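Local coordinates for putative acetyltransferase (Streptococcus mutans, PDB 4E2A), which probably transfers an acyl group, most likely acetyl from acetyl-CoA, to an acceptor that is not known, as a member of the GNAT family, at residues K144-F147 and E148-L151; L50-K53 and I54-T58; E78-L82 and S83-L87; F65-T68 and A69-Q73. One frame throughout, in Å; residues are numbered along the deposited sequence.

Overall arrangement
Four local contacts, all within helices or at their ends, sample the helical parts of a GNAT-like alpha/beta fold built on one mixed sheet. Contact 2 lies on helix 48-63, contact 4 at the start of helix 69-79, contact 3 where that helix gives way to helix 82-90, and contact 1 on helix 142-157. Contacts 2 and 3 touch, their centres about 11 Å apart. Contacts 3 and 4 share helix 69-79, their centres about 19 Å apart. Contact 1 lies across the chain's centre from contacts 3 and 4; its nearest atoms are about 9 Å from those of contact 2. Contacts 3 and 4 both reach the second subunit.

Contact 1. Residues K144-F147 and E148-L151; sequences KQLF and EFAL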
# COMPACT_ATOMS: atom_id res chain seq x y z
N LYS B 144 3.49 -1.96 26.66
CA LYS B 144 4.88 -2.37 26.85
C LYS B 144 4.96 -3.86 27.11
O LYS B 144 5.78 -4.57 26.52
CB LYS B 144 5.50 -1.59 28.00
CG LYS B 144 6.88 -2.05 28.38
CD LYS B 144 7.54 -1.07 29.34
CE LYS B 144 8.83 -1.65 29.91
NZ LYS B 144 9.49 -0.70 30.87
N GLN B 145 4.09 -4.36 27.99
CA GLN B 145 4.12 -5.77 28.33
C GLN B 145 3.81 -6.64 27.10
O GLN B 145 4.44 -7.67 26.90
CB GLN B 145 3.11 -6.08 29.44
CG GLN B 145 3.29 -7.44 30.07
CD GLN B 145 2.41 -7.62 31.29
OE1 GLN B 145 1.92 -6.64 31.87
NE2 GLN B 145 2.19 -8.87 31.69
N LEU B 146 2.85 -6.23 26.29
CA LEU B 146 2.51 -7.00 25.09
C LEU B 146 3.63 -6.91 24.03
O LEU B 146 3.92 -7.90 23.37
CB LEU B 146 1.15 -6.57 24.54
CG LEU B 146 0.48 -7.40 23.43
CD1 LEU B 146 0.48 -8.90 23.70
CD2 LEU B 146 -0.98 -6.90 23.21
N PHE B 147 4.26 -5.75 23.88
CA PHE B 147 5.38 -5.60 22.95
C PHE B 147 6.57 -6.45 23.39
O PHE B 147 7.19 -7.13 22.57
CB PHE B 147 5.79 -4.14 22.77
CG PHE B 147 6.82 -3.92 21.67
CD1 PHE B 147 6.45 -3.99 20.32
CD2 PHE B 147 8.14 -3.63 21.97
CE1 PHE B 147 7.39 -3.78 19.31
CE2 PHE B 147 9.09 -3.41 20.97
CZ PHE B 147 8.71 -3.47 19.63
N GLU B 148 6.86 -6.45 24.69
CA GLU B 148 7.92 -7.29 25.22
C GLU B 148 7.63 -8.79 25.07
O GLU B 148 8.54 -9.59 24.83
CB GLU B 148 8.23 -6.89 26.68
CG GLU B 148 8.61 -5.42 26.78
CD GLU B 148 9.44 -5.07 28.00
OE1 GLU B 148 9.49 -5.89 28.93
OE2 GLU B 148 10.06 -3.97 28.01
N PHE B 149 6.36 -9.17 25.20
CA PHE B 149 5.94 -10.54 24.92
C PHE B 149 6.19 -10.88 23.44
O PHE B 149 6.64 -11.99 23.11
CB PHE B 149 4.46 -10.75 25.30
CG PHE B 149 3.91 -12.10 24.92
CD1 PHE B 149 3.95 -13.17 25.82
CD2 PHE B 149 3.32 -12.31 23.67
CE1 PHE B 149 3.43 -14.43 25.48
CE2 PHE B 149 2.78 -13.55 23.32
CZ PHE B 149 2.85 -14.62 24.23
N ALA B 150 5.88 -9.94 22.55
CA ALA B 150 6.12 -10.15 21.12
C ALA B 150 7.60 -10.40 20.81
O ALA B 150 7.91 -11.29 20.03
CB ALA B 150 5.60 -8.97 20.28
N LEU B 151 8.49 -9.61 21.42
CA LEU B 151 9.94 -9.79 21.25
C LEU B 151 10.44 -11.14 21.77
O LEU B 151 11.35 -11.75 21.19
CB LEU B 151 10.72 -8.68 21.96
CG LEU B 151 10.43 -7.26 21.47
CD1 LEU B 151 11.23 -6.25 22.27
CD2 LEU B 151 10.71 -7.14 19.97
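The backbone of K144-F147 passes into E148-L151 as unbroken helix, each carbonyl of the first four residues receiving the N-H four places on, from E148 N to K144 O at 2.8 Å through to L151 N to F147 O at 3.0 Å. Beside the first of these bonds the side chains of K144 and E148 extend alongside each other. The lysine's extended methylene chain lies along the glutamate, and CE comes 3.2 Å from E148 OE2, while NZ stays 4.4 Å from that oxygen, too far for a salt bridge. The pair may still attract at this range, but OE2 is hydrogen-bonded to Y180 OH. Lysine suits the exposed flank, its aliphatic part lying against a neighbour and its amine at the far end.

Helix 142-157 is the crossover of a beta-alpha-beta unit between the parallel strands 125-133 and 161-167, so its residues divide into an outer flank and a face on the sheet. F147 belongs to the buried face. With CG anti to the backbone N (chi1 -172°), its ring leans along the helix toward L151, where CE2 meets the leucine CD1 at 3.8 Å; the two side chains cross obliquely. The same ring packs on I128 and L131 of strand 125-133 and meets Y180 edge-to-face. On the neighbouring side of the helix, L146 CD1 approaches F149 CD2 at 4.4 Å, a looser apolar touch. Both residues also pack on I40 and L109, and the small A150 lies close against I128 and L109.

Contact 2. Residues L50-K53 and I54-T58; sequences LLQK and IAIQT
L50-K53 and I54-T58 meet first through backbone hydrogen bonds, which join each residue from L50 to K53 with the one four places later. I54 N gives to L50 O at 3.1 Å and A55 N to L51 O at 2.9 Å; I56 N to Q52 O and Q57 N to K53 O, the latter at an N-H...O angle of 162°, continue the i to i+4 pattern of helix 48-63.

Apolar contacts follow the same spacing. The side chains of Q52 and I56 leave the helix in the same direction, flank to flank: Q52 CG meets the terminal CD1 of I56 at 3.8 Å. The isoleucine's CG1 is anti to its own carbonyl carbon (chi1 -71°), which lays that branch back over the preceding turn, 3.3 Å from Q52 O. On the buried face the CG2 branch of I54 sits 3.3 Å from L51 O and 4.4 Å from L51 CD1. Branched isoleucine and leucine fill this side against F98 and F108 of the sheet, and alanine at 55 lets the ring of Y80 come close.

Among the polar side chains, Q52 suits the edge of the buried face because its methylenes pack on I56 while its amide NE2 donates to Y80 O, in the turn between helices 69-79 and 82-90. K53, with an extended chain bent only at its last torsion, occupies the exposed side.

The result is a two-faced helix: the carbonyls of L50 to K53 are used within it, L51 and I54 pack against the sheet, and the amide of Q52 ties it to the turn before helix 82-90.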
# COMPACT_ATOMS: atom_id res chain seq x y z
N LEU B 50 -15.47 -11.72 19.72
CA LEU B 50 -14.79 -10.90 20.67
C LEU B 50 -13.62 -10.15 20.00
O LEU B 50 -13.52 -8.98 20.07
CB LEU B 50 -14.36 -11.78 21.83
CG LEU B 50 -13.64 -11.10 22.97
CD1 LEU B 50 -14.18 -9.76 23.32
CD2 LEU B 50 -13.50 -11.99 24.14
N LEU B 51 -12.82 -10.87 19.26
CA LEU B 51 -11.74 -10.29 18.51
C LEU B 51 -12.20 -9.20 17.55
O LEU B 51 -11.63 -8.17 17.50
CB LEU B 51 -11.01 -11.38 17.78
CG LEU B 51 -9.89 -10.90 16.89
CD1 LEU B 51 -8.84 -10.16 17.62
CD2 LEU B 51 -9.35 -11.96 16.00
N GLN B 52 -13.24 -9.47 16.79
CA GLN B 52 -13.75 -8.49 15.84
C GLN B 52 -14.11 -7.22 16.60
O GLN B 52 -13.78 -6.10 16.19
CB GLN B 52 -14.98 -9.04 15.06
CG GLN B 52 -15.67 -8.01 14.18
CD GLN B 52 -16.93 -8.53 13.49
OE1 GLN B 52 -17.90 -8.90 14.14
NE2 GLN B 52 -16.91 -8.58 12.14
N LYS B 53 -14.76 -7.41 17.75
CA LYS B 53 -15.24 -6.28 18.55
C LYS B 53 -14.08 -5.38 19.01
O LYS B 53 -14.12 -4.15 18.83
CB LYS B 53 -16.05 -6.79 19.75
CG LYS B 53 -16.45 -5.70 20.75
CD LYS B 53 -17.44 -6.25 21.78
CE LYS B 53 -17.78 -5.24 22.87
NZ LYS B 53 -18.73 -4.18 22.40
N ILE B 54 -13.06 -5.98 19.59
CA ILE B 54 -11.97 -5.19 20.11
C ILE B 54 -11.17 -4.58 18.96
O ILE B 54 -10.77 -3.42 19.03
CB ILE B 54 -11.07 -5.99 21.07
CG1 ILE B 54 -10.04 -5.06 21.71
CG2 ILE B 54 -10.33 -7.09 20.34
CD1 ILE B 54 -9.39 -5.64 22.97
N ALA B 55 -10.96 -5.34 17.89
CA ALA B 55 -10.29 -4.81 16.71
C ALA B 55 -11.04 -3.57 16.18
O ALA B 55 -10.42 -2.54 15.88
CB ALA B 55 -10.17 -5.87 15.64
N ILE B 56 -12.36 -3.64 16.10
CA ILE B 56 -13.11 -2.48 15.60
C ILE B 56 -13.04 -1.32 16.60
O ILE B 56 -12.78 -0.16 16.24
CB ILE B 56 -14.56 -2.83 15.25
CG1 ILE B 56 -14.59 -3.71 13.99
CG2 ILE B 56 -15.39 -1.57 15.05
CD1 ILE B 56 -15.96 -4.30 13.67
N GLN B 57 -13.23 -1.63 17.87
CA GLN B 57 -13.26 -0.56 18.84
C GLN B 57 -11.92 0.20 18.92
O GLN B 57 -11.92 1.43 18.99
CB GLN B 57 -13.71 -1.04 20.21
CG GLN B 57 -14.07 0.16 21.09
CD GLN B 57 -14.47 -0.24 22.48
OE1 GLN B 57 -14.25 0.52 23.44
NE2 GLN B 57 -15.06 -1.43 22.62
N THR B 58 -10.80 -0.53 18.91
CA THR B 58 -9.49 0.11 18.95
C THR B 58 -9.21 0.93 17.69
O THR B 58 -8.55 1.97 17.76
CB THR B 58 -8.34 -0.89 19.23
OG1 THR B 58 -8.35 -1.97 18.27
CG2 THR B 58 -8.49 -1.48 20.64

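Contact 3. Residues E78-L82 and S83-L87; sequences EAYTL and SVLKL
T81 and V84 cross at the start of helix 82-90, and the threonine can be followed outward from CB. CB itself is 4.2 Å from S83 N. Because OG1 is held between the backbone N and the carbonyl carbon (chi1 64°), it is turned toward the first helical turn, where it accepts a weak hydrogen bond from V84 N at 3.3 Å. The same oxygen lies 3.3 Å from V84 CG2, and a water at 2.8 Å from OG1 also reaches S83 OG, so the two hydroxyls share one solvent partner.

T81 is therefore the N-cap of helix 82-90, and a short hydroxyl side chain suits the place, since it can accept, here weakly, from an amide with no earlier turn to bond to. The turn comes straight after helix 69-79, with Y80 the first residue to leave helical geometry. T81 O then takes the ordinary helical bond from L85 N, nearly straight at 172°.

On the buried side of the turn L85 CD2 approaches Y80 CD1 at 4.1 Å, the two side chains lying oblique to one another, while L85 CD1 rests 3.8 Å from Y80 O. L85 also packs on L48 and Q52 of helix 48-63. V84 turns CG1 toward A79 O and CG2 toward E78 O. At the far end E78 is gripped by H188 and the S189 amide of the second subunit.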
# COMPACT_ATOMS: atom_id res chain seq x y z
N GLU B 78 -13.52 -4.33 5.09
CA GLU B 78 -12.50 -5.06 4.34
C GLU B 78 -11.60 -5.91 5.23
O GLU B 78 -11.29 -7.06 4.90
CB GLU B 78 -11.62 -4.10 3.52
CG GLU B 78 -10.55 -4.81 2.67
CD GLU B 78 -9.58 -3.86 1.94
OE1 GLU B 78 -9.63 -2.63 2.19
OE2 GLU B 78 -8.78 -4.34 1.10
N ALA B 79 -11.17 -5.35 6.35
CA ALA B 79 -10.17 -6.01 7.20
C ALA B 79 -10.72 -6.76 8.41
O ALA B 79 -10.08 -7.66 8.92
CB ALA B 79 -9.12 -4.99 7.67
N TYR B 80 -11.89 -6.37 8.89
CA TYR B 80 -12.34 -6.91 10.17
C TYR B 80 -13.69 -7.61 10.11
O TYR B 80 -14.44 -7.58 11.09
CB TYR B 80 -12.36 -5.81 11.24
CG TYR B 80 -10.99 -5.27 11.67
CD1 TYR B 80 -9.84 -6.05 11.54
CD2 TYR B 80 -10.86 -4.00 12.22
CE1 TYR B 80 -8.59 -5.56 11.94
CE2 TYR B 80 -9.61 -3.50 12.63
CZ TYR B 80 -8.49 -4.29 12.50
OH TYR B 80 -7.25 -3.81 12.91
N THR B 81 -14.01 -8.22 8.98
CA THR B 81 -15.18 -9.12 8.90
C THR B 81 -14.81 -10.42 9.60
O THR B 81 -13.61 -10.71 9.77
CB THR B 81 -15.56 -9.42 7.44
OG1 THR B 81 -14.50 -10.15 6.80
CG2 THR B 81 -15.82 -8.13 6.69
N LEU B 82 -15.81 -11.18 10.03
CA LEU B 82 -15.55 -12.43 10.73
C LEU B 82 -14.80 -13.42 9.85
O LEU B 82 -14.00 -14.20 10.35
CB LEU B 82 -16.84 -13.08 11.22
CG LEU B 82 -17.58 -12.44 12.41
CD1 LEU B 82 -18.94 -13.10 12.61
CD2 LEU B 82 -16.74 -12.55 13.67
N SER B 83 -15.06 -13.39 8.55
CA SER B 83 -14.41 -14.34 7.64
C SER B 83 -12.91 -14.07 7.45
O SER B 83 -12.11 -15.01 7.38
CB SER B 83 -15.14 -14.42 6.29
OG SER B 83 -15.11 -13.18 5.58
N VAL B 84 -12.54 -12.81 7.33
CA VAL B 84 -11.12 -12.45 7.19
C VAL B 84 -10.38 -12.75 8.50
O VAL B 84 -9.29 -13.34 8.50
CB VAL B 84 -10.94 -10.98 6.77
CG1 VAL B 84 -9.47 -10.57 6.80
CG2 VAL B 84 -11.54 -10.75 5.36
N LEU B 85 -10.97 -12.36 9.62
CA LEU B 85 -10.37 -12.68 10.91
C LEU B 85 -10.29 -14.20 11.14
O LEU B 85 -9.33 -14.71 11.73
CB LEU B 85 -11.16 -12.00 12.03
CG LEU B 85 -11.06 -10.47 12.05
CD1 LEU B 85 -12.10 -9.91 13.00
CD2 LEU B 85 -9.66 -10.06 12.45
N LYS B 86 -11.30 -14.93 10.66
CA LYS B 86 -11.25 -16.39 10.75
C LYS B 86 -10.02 -16.98 10.04
O LYS B 86 -9.33 -17.84 10.60
CB LYS B 86 -12.53 -17.03 10.22
CG LYS B 86 -12.51 -18.57 10.20
CD LYS B 86 -12.57 -19.18 11.59
CE LYS B 86 -12.55 -20.72 11.50
NZ LYS B 86 -12.19 -21.40 12.78
N LEU B 87 -9.76 -16.54 8.81
CA LEU B 87 -8.58 -16.99 8.06
C LEU B 87 -7.29 -16.65 8.79
O LEU B 87 -6.33 -17.42 8.76
CB LEU B 87 -8.53 -16.35 6.68
CG LEU B 87 -9.60 -16.77 5.67
CD1 LEU B 87 -9.57 -15.87 4.44
CD2 LEU B 87 -9.42 -18.24 5.27
O HOH W 1 -15.21 -10.34 4.09

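Contact 4. Residues F65-T68 and A69-Q73; sequences FDNT and AEQLQ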
# COMPACT_ATOMS: atom_id res chain seq x y z
N PHE B 65 -11.32 10.44 15.29
CA PHE B 65 -11.31 11.88 15.47
C PHE B 65 -10.80 12.62 14.24
O PHE B 65 -11.10 13.81 14.06
CB PHE B 65 -10.52 12.27 16.73
CG PHE B 65 -11.28 12.06 18.01
CD1 PHE B 65 -11.55 13.13 18.86
CD2 PHE B 65 -11.75 10.81 18.35
CE1 PHE B 65 -12.26 12.93 20.03
CE2 PHE B 65 -12.46 10.60 19.52
CZ PHE B 65 -12.72 11.66 20.36
N ASP B 66 -10.06 11.92 13.39
CA ASP B 66 -9.44 12.55 12.23
C ASP B 66 -10.00 12.02 10.89
O ASP B 66 -9.57 12.42 9.81
CB ASP B 66 -7.91 12.39 12.30
CG ASP B 66 -7.29 13.17 13.48
OD1 ASP B 66 -6.91 14.34 13.29
OD2 ASP B 66 -7.18 12.61 14.59
N ASN B 67 -10.98 11.14 10.97
CA ASN B 67 -11.59 10.55 9.78
C ASN B 67 -13.10 10.46 9.98
O ASN B 67 -13.57 10.53 11.10
CB ASN B 67 -11.01 9.17 9.48
CG ASN B 67 -9.50 9.19 9.31
OD1 ASN B 67 -8.99 9.48 8.22
ND2 ASN B 67 -8.77 8.89 10.38
N THR B 68 -13.85 10.31 8.89
CA THR B 68 -15.31 10.20 8.97
C THR B 68 -15.71 8.77 9.26
O THR B 68 -14.91 7.85 9.10
CB THR B 68 -15.99 10.63 7.65
OG1 THR B 68 -15.65 9.70 6.61
CG2 THR B 68 -15.53 12.01 7.21
N ALA B 69 -16.96 8.58 9.68
CA ALA B 69 -17.42 7.25 10.05
C ALA B 69 -17.39 6.31 8.85
O ALA B 69 -17.07 5.13 8.99
CB ALA B 69 -18.81 7.32 10.62
N GLU B 70 -17.71 6.85 7.68
CA GLU B 70 -17.74 6.09 6.44
C GLU B 70 -16.34 5.61 6.06
O GLU B 70 -16.18 4.48 5.63
CB GLU B 70 -18.33 6.94 5.32
CG GLU B 70 -18.61 6.18 4.03
CD GLU B 70 -19.36 7.04 3.02
OE1 GLU B 70 -18.90 8.17 2.74
OE2 GLU B 70 -20.42 6.60 2.52
N GLN B 71 -15.33 6.48 6.20
CA GLN B 71 -13.95 6.08 5.94
C GLN B 71 -13.52 4.93 6.84
O GLN B 71 -12.85 4.00 6.39
CB GLN B 71 -12.98 7.25 6.16
CG GLN B 71 -13.00 8.33 5.08
CD GLN B 71 -12.15 9.54 5.46
OE1 GLN B 71 -12.24 10.08 6.58
NE2 GLN B 71 -11.30 9.98 4.53
N LEU B 72 -13.88 5.00 8.12
CA LEU B 72 -13.51 3.93 9.02
C LEU B 72 -14.24 2.65 8.63
O LEU B 72 -13.63 1.57 8.58
CB LEU B 72 -13.80 4.30 10.48
CG LEU B 72 -13.18 5.56 11.09
CD1 LEU B 72 -13.58 5.65 12.55
CD2 LEU B 72 -11.66 5.65 10.95
N GLN B 73 -15.54 2.77 8.34
CA GLN B 73 -16.35 1.61 7.96
C GLN B 73 -15.79 0.89 6.72
O GLN B 73 -15.79 -0.35 6.66
CB GLN B 73 -17.81 2.03 7.72
CG GLN B 73 -18.79 0.88 7.70
CD GLN B 73 -18.89 0.16 9.04
OE1 GLN B 73 -19.07 0.79 10.08
NE2 GLN B 73 -18.75 -1.17 9.01
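OE1 of Q71 receives the backbone N-H of T68 at 2.8 Å, the donor lying in the plane of the glutamine amide and on a lone pair, with an N-H...O angle of 166°. The reach depends on an extended chain whose CG is anti to the carbonyl carbon (chi1 -74°), carrying the amide back across the threonine at about a right angle. In return T68 OG1 accepts from Q71 N at 3.3 Å. The two bonds make a capping box, with T68 as the N-cap of helix 69-79. Threonine offers the short hydroxyl this needs, and glutamine the length to come back to the cap amide. CG of Q71 also passes 3.4 Å from the threonine OG1.

N67 precedes the cap and points its CB at the helix, 3.3 Å from Q71 OE1 and 3.9 Å from L72 CD2. Its amide plane stands 61° from that of Q71, and its polar atoms are engaged beyond the turn: OD1 accepts from V196 N of the second subunit, and ND2 donates to F63 O and to N194 O of that subunit. L72, which gives its N-H to T68 O at 3.2 Å, buries its side chain against F59 and F63 of helix 48-63 and V196 of the second subunit.

The chemistry implies that one short stretch both starts the helix and meets the partner chain: the box satisfies amides at the helix start, while the asparagine amide links the partner chain and F63 O of its own chain.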